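Local coordinates for protein sialidase B (Streptococcus pneumoniae serotype 4, PDB 4XJW) that releases terminal sialic acid from oligosaccharides, glycoproteins and glycolipids by cleaving alpha-2,3, alpha-2,6 and alpha-2,8 glycosidic linkages, at residues E503-F517 with S550-Q562. The protein carries 1 engineered substitution. Numbering follows the deposited sequence.
Sequences EAQMVELRDGVIRTF and SYGTQVSAIKYSQ
Two neighbouring blades of the sialidase beta-propeller meet here through their innermost strands, 504-510 and 556-559. The strands run parallel, 9° apart, with axes 6.0 Å from each other at the closest point. No backbone hydrogen bond joins the segments; side chains and water fill the seam. Ala557 CB sits 3.9 Å from Val507 CG1 and 3.8 Å from Phe517 CD2, which it meets obliquely. Val507 CG1, anti to its own carbonyl carbon (chi1 -58°), also lies along the Ile558 backbone. Water 2 links the strands: it accepts from Ala557 N and lies 2.7 Å from Gln505 OE1, to which it can donate. That oxygen also takes a bond from Gln456 N, while Gln505 NE2 donates to Ala504 O, nearly in its own amide plane. Water 1 accepts from Val555 N and donates weakly to Glu503 O. Lys559 bends at chi2 (78°) and again at its last torsion, bringing NZ 2.9 Å from Leu509 O. The ammonium approaches from above that carbonyl plane and also pairs with Glu568. Glu503, predicted to be catalytic, has OE1 hydrogen-bonded to Tyr615 OH, the probable nucleophile, and OE2 in a salt bridge with Arg519. Ile558 touches the bound inhibitor. Without direct backbone bonds, these segments meet through water, one lysine bond and apolar contacts, and the seam reaches the predicted active site at Glu503.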
loop_
_atom_site.group_PDB
_atom_site.type_symbol
_atom_site.label_atom_id
_atom_site.label_comp_id
_atom_site.label_asym_id
_atom_site.label_seq_id
_atom_site.Cartn_x
_atom_site.Cartn_y
_atom_site.Cartn_z
ATOM N N GLU A 503 10.206 -10.765 6.305
ATOM C CA GLU A 503 9.506 -9.726 7.044
ATOM C C GLU A 503 8.900 -10.315 8.312
ATOM O O GLU A 503 8.112 -11.258 8.251
ATOM C CB GLU A 503 8.429 -9.107 6.157
ATOM C CG GLU A 503 9.000 -8.219 5.055
ATOM C CD GLU A 503 8.103 -8.108 3.837
ATOM O OE1 GLU A 503 8.339 -7.184 3.027
ATOM O OE2 GLU A 503 7.178 -8.939 3.681
ATOM N N ALA A 504 9.230 -9.717 9.456
ATOM C CA ALA A 504 8.942 -10.308 10.760
ATOM C C ALA A 504 8.213 -9.305 11.631
ATOM O O ALA A 504 8.528 -8.118 11.595
ATOM C CB ALA A 504 10.228 -10.714 11.432
ATOM N N GLN A 505 7.277 -9.794 12.442
ATOM C CA GLN A 505 6.582 -8.952 13.403
ATOM C C GLN A 505 6.506 -9.699 14.722
ATOM O O GLN A 505 6.421 -10.928 14.749
ATOM C CB GLN A 505 5.196 -8.590 12.875
ATOM C CG GLN A 505 5.203 -7.527 11.760
ATOM C CD GLN A 505 5.562 -6.121 12.269
ATOM O OE1 GLN A 505 4.680 -5.333 12.630
ATOM N NE2 GLN A 505 6.852 -5.803 12.273
ATOM N N MET A 506 6.531 -8.952 15.821
ATOM C CA MET A 506 6.720 -9.519 17.156
ATOM C C MET A 506 5.507 -9.273 18.054
ATOM O O MET A 506 4.794 -8.291 17.893
ATOM C CB MET A 506 7.945 -8.884 17.821
ATOM C CG MET A 506 9.283 -9.108 17.097
ATOM S SD MET A 506 10.569 -7.991 17.676
ATOM C CE MET A 506 10.122 -6.468 16.828
ATOM N N VAL A 507 5.303 -10.180 19.005
ATOM C CA VAL A 507 4.337 -9.993 20.078
ATOM C C VAL A 507 5.000 -10.432 21.373
ATOM O O VAL A 507 5.828 -11.348 21.370
ATOM C CB VAL A 507 3.035 -10.807 19.859
ATOM C CG1 VAL A 507 2.380 -10.426 18.551
ATOM C CG2 VAL A 507 3.311 -12.307 19.896
ATOM N N GLU A 508 4.669 -9.762 22.473
ATOM C CA GLU A 508 5.146 -10.186 23.791
ATOM C C GLU A 508 4.088 -11.110 24.399
ATOM O O GLU A 508 3.016 -10.656 24.805
ATOM C CB GLU A 508 5.445 -8.986 24.716
ATOM C CG GLU A 508 6.282 -9.398 25.938
ATOM C CD GLU A 508 6.722 -8.240 26.806
ATOM O OE1 GLU A 508 6.243 -7.108 26.584
ATOM O OE2 GLU A 508 7.554 -8.471 27.715
ATOM N N LEU A 509 4.366 -12.411 24.429
ATOM C CA LEU A 509 3.399 -13.386 24.950
ATOM C C LEU A 509 3.156 -13.214 26.439
ATOM O O LEU A 509 2.028 -13.335 26.914
ATOM C CB LEU A 509 3.869 -14.821 24.692
ATOM C CG LEU A 509 3.880 -15.299 23.242
ATOM C CD1 LEU A 509 4.297 -16.749 23.176
ATOM C CD2 LEU A 509 2.515 -15.092 22.604
ATOM N N ARG A 510 4.241 -12.984 27.168
ATOM C CA ARG A 510 4.205 -12.690 28.592
ATOM C C ARG A 510 5.527 -12.003 28.904
ATOM O O ARG A 510 6.363 -11.860 28.026
ATOM C CB ARG A 510 4.036 -13.972 29.409
ATOM C CG ARG A 510 5.031 -15.070 29.072
ATOM C CD ARG A 510 4.830 -16.292 29.961
ATOM N NE ARG A 510 5.711 -17.405 29.600
ATOM C CZ ARG A 510 6.835 -17.707 30.245
ATOM N NH1 ARG A 510 7.219 -16.984 31.291
ATOM N NH2 ARG A 510 7.566 -18.740 29.851
ATOM N N ASP A 511 5.728 -11.574 30.139
ATOM C CA ASP A 511 6.888 -10.753 30.452
ATOM C C ASP A 511 8.257 -11.307 30.020
ATOM O O ASP A 511 8.723 -12.322 30.533
ATOM C CB ASP A 511 6.886 -10.412 31.939
ATOM C CG ASP A 511 7.259 -8.987 32.187
ATOM O OD1 ASP A 511 8.474 -8.712 32.255
ATOM O OD2 ASP A 511 6.340 -8.145 32.304
ATOM N N GLY A 512 8.881 -10.634 29.054
ATOM C CA GLY A 512 10.221 -10.984 28.607
ATOM C C GLY A 512 10.251 -12.052 27.535
ATOM O O GLY A 512 11.314 -12.372 27.014
ATOM N N VAL A 513 9.079 -12.596 27.216
ATOM C CA VAL A 513 8.940 -13.643 26.205
ATOM C C VAL A 513 8.354 -13.048 24.933
ATOM O O VAL A 513 7.207 -12.605 24.925
ATOM C CB VAL A 513 8.027 -14.765 26.697
ATOM C CG1 VAL A 513 7.922 -15.880 25.665
ATOM C CG2 VAL A 513 8.550 -15.315 28.029
ATOM N N ILE A 514 9.143 -13.061 23.862
ATOM C CA ILE A 514 8.735 -12.493 22.587
ATOM C C ILE A 514 8.597 -13.595 21.550
ATOM O O ILE A 514 9.516 -14.404 21.365
ATOM C CB ILE A 514 9.780 -11.498 22.074
ATOM C CG1 ILE A 514 10.059 -10.403 23.101
ATOM C CG2 ILE A 514 9.332 -10.868 20.754
ATOM C CD1 ILE A 514 11.299 -9.581 22.776
ATOM N N ARG A 515 7.458 -13.649 20.870
ATOM C CA ARG A 515 7.377 -14.517 19.703
ATOM C C ARG A 515 7.351 -13.680 18.435
ATOM O O ARG A 515 6.588 -12.724 18.325
ATOM C CB ARG A 515 6.185 -15.457 19.738
ATOM C CG ARG A 515 6.160 -16.375 18.504
ATOM C CD ARG A 515 5.518 -17.695 18.795
ATOM N NE ARG A 515 6.200 -18.363 19.890
ATOM C CZ ARG A 515 5.636 -19.292 20.648
ATOM N NH1 ARG A 515 4.389 -19.664 20.411
ATOM N NH2 ARG A 515 6.314 -19.835 21.649
ATOM N N THR A 516 8.221 -14.044 17.493
ATOM C CA THR A 516 8.324 -13.363 16.207
ATOM C C THR A 516 7.734 -14.245 15.125
ATOM O O THR A 516 8.131 -15.397 15.002
ATOM C CB THR A 516 9.784 -13.076 15.880
ATOM O OG1 THR A 516 10.360 -12.272 16.920
ATOM C CG2 THR A 516 9.904 -12.344 14.555
ATOM N N PHE A 517 6.781 -13.712 14.359
ATOM C CA PHE A 517 6.205 -14.410 13.209
ATOM C C PHE A 517 6.795 -13.813 11.948
ATOM O O PHE A 517 6.886 -12.590 11.819
ATOM C CB PHE A 517 4.680 -14.268 13.198
ATOM C CG PHE A 517 4.020 -14.797 14.441
ATOM C CD1 PHE A 517 3.728 -16.151 14.573
ATOM C CD2 PHE A 517 3.717 -13.948 15.486
ATOM C CE1 PHE A 517 3.126 -16.640 15.710
ATOM C CE2 PHE A 517 3.117 -14.433 16.641
ATOM C CZ PHE A 517 2.825 -15.778 16.756
ATOM N N SER A 550 4.702 -19.358 -2.490
ATOM C CA SER A 550 6.132 -19.603 -2.448
ATOM C C SER A 550 6.965 -18.370 -2.110
ATOM O O SER A 550 7.983 -18.480 -1.429
ATOM C CB SER A 550 6.598 -20.217 -3.774
ATOM O OG SER A 550 6.278 -19.388 -4.879
ATOM N N TYR A 551 6.531 -17.197 -2.567
ATOM C CA TYR A 551 7.302 -15.981 -2.329
ATOM C C TYR A 551 6.925 -15.314 -0.999
ATOM O O TYR A 551 7.721 -14.562 -0.435
ATOM C CB TYR A 551 7.180 -15.003 -3.501
ATOM C CG TYR A 551 5.754 -14.739 -3.918
ATOM C CD1 TYR A 551 4.978 -13.772 -3.269
ATOM C CD2 TYR A 551 5.166 -15.469 -4.941
ATOM C CE1 TYR A 551 3.669 -13.533 -3.652
ATOM C CE2 TYR A 551 3.851 -15.240 -5.328
ATOM C CZ TYR A 551 3.105 -14.271 -4.677
ATOM O OH TYR A 551 1.804 -14.050 -5.062
ATOM N N GLY A 552 5.731 -15.609 -0.501
ATOM C CA GLY A 552 5.308 -15.115 0.816
ATOM C C GLY A 552 4.750 -13.704 0.814
ATOM O O GLY A 552 4.822 -13.005 -0.194
ATOM N N THR A 553 4.215 -13.291 1.971
ATOM C CA THR A 553 3.665 -11.944 2.177
ATOM C C THR A 553 3.905 -11.546 3.625
ATOM O O THR A 553 3.925 -12.400 4.500
ATOM C CB THR A 553 2.129 -11.907 1.892
ATOM O OG1 THR A 553 1.891 -12.353 0.548
ATOM C CG2 THR A 553 1.579 -10.503 2.006
ATOM N N GLN A 554 4.095 -10.249 3.871
ATOM C CA GLN A 554 4.192 -9.728 5.223
ATOM C C GLN A 554 3.017 -10.249 6.060
ATOM O O GLN A 554 1.885 -10.370 5.561
ATOM C CB GLN A 554 4.170 -8.197 5.183
ATOM C CG GLN A 554 4.382 -7.515 6.546
ATOM C CD GLN A 554 3.492 -6.301 6.755
ATOM O OE1 GLN A 554 2.547 -6.070 6.007
ATOM N NE2 GLN A 554 3.797 -5.513 7.778
ATOM N N VAL A 555 3.303 -10.579 7.324
ATOM C CA VAL A 555 2.275 -10.952 8.291
ATOM C C VAL A 555 2.356 -9.951 9.437
ATOM O O VAL A 555 3.447 -9.657 9.957
ATOM C CB VAL A 555 2.467 -12.401 8.820
ATOM C CG1 VAL A 555 3.882 -12.616 9.335
ATOM C CG2 VAL A 555 1.460 -12.736 9.904
ATOM N N SER A 556 1.214 -9.400 9.824
ATOM C CA SER A 556 1.205 -8.528 10.995
ATOM C C SER A 556 0.610 -9.303 12.161
ATOM O O SER A 556 -0.110 -10.287 11.953
ATOM C CB SER A 556 0.468 -7.226 10.714
ATOM O OG SER A 556 -0.822 -7.425 10.159
ATOM N N ALA A 557 0.946 -8.893 13.380
ATOM C CA ALA A 557 0.661 -9.723 14.550
ATOM C C ALA A 557 0.538 -8.873 15.783
ATOM O O ALA A 557 1.350 -7.978 15.995
ATOM C CB ALA A 557 1.766 -10.739 14.739
ATOM N N ILE A 558 -0.464 -9.166 16.606
ATOM C CA ILE A 558 -0.591 -8.479 17.897
ATOM C C ILE A 558 -0.964 -9.436 19.022
ATOM O O ILE A 558 -1.520 -10.511 18.791
ATOM C CB ILE A 558 -1.639 -7.346 17.861
ATOM C CG1 ILE A 558 -3.025 -7.894 17.496
ATOM C CG2 ILE A 558 -1.226 -6.248 16.894
ATOM C CD1 ILE A 558 -4.183 -6.909 17.745
ATOM N N LYS A 559 -0.648 -9.026 20.248
ATOM C CA LYS A 559 -1.112 -9.699 21.452
ATOM C C LYS A 559 -2.320 -8.905 21.937
ATOM O O LYS A 559 -2.206 -7.717 22.232
ATOM C CB LYS A 559 -0.007 -9.685 22.510
ATOM C CG LYS A 559 -0.430 -10.165 23.893
ATOM C CD LYS A 559 -0.501 -11.670 23.955
ATOM C CE LYS A 559 -1.067 -12.162 25.294
ATOM N NZ LYS A 559 -0.284 -11.704 26.480
ATOM N N TYR A 560 -3.479 -9.551 21.964
ATOM C CA TYR A 560 -4.726 -8.905 22.371
ATOM C C TYR A 560 -4.726 -8.710 23.887
ATOM O O TYR A 560 -4.217 -9.558 24.617
ATOM C CB TYR A 560 -5.912 -9.763 21.918
ATOM C CG TYR A 560 -7.247 -9.061 21.996
ATOM C CD1 TYR A 560 -7.461 -7.859 21.333
ATOM C CD2 TYR A 560 -8.297 -9.605 22.724
ATOM C CE1 TYR A 560 -8.682 -7.207 21.408
ATOM C CE2 TYR A 560 -9.524 -8.966 22.800
ATOM C CZ TYR A 560 -9.712 -7.766 22.142
ATOM O OH TYR A 560 -10.933 -7.118 22.209
ATOM N N SER A 561 -5.273 -7.592 24.364
ATOM C CA SER A 561 -5.221 -7.264 25.795
ATOM C C SER A 561 -6.206 -8.056 26.664
ATOM O O SER A 561 -6.022 -8.144 27.885
ATOM C CB SER A 561 -5.449 -5.762 26.019
ATOM O OG SER A 561 -6.816 -5.410 25.873
ATOM N N GLN A 562 -7.243 -8.614 26.045
ATOM C CA GLN A 562 -8.323 -9.275 26.773
ATOM C C GLN A 562 -8.277 -10.772 26.519
ATOM O O GLN A 562 -7.799 -11.215 25.469
ATOM C CB GLN A 562 -9.684 -8.722 26.341
ATOM C CG GLN A 562 -9.798 -7.194 26.426
ATOM C CD GLN A 562 -9.677 -6.673 27.840
ATOM O OE1 GLN A 562 -10.467 -7.031 28.712
ATOM N NE2 GLN A 562 -8.679 -5.826 28.078
HETATM O O HOH W 1 5.835 -9.629 8.696
HETATM O O HOH W 2 2.358 -6.290 13.572
#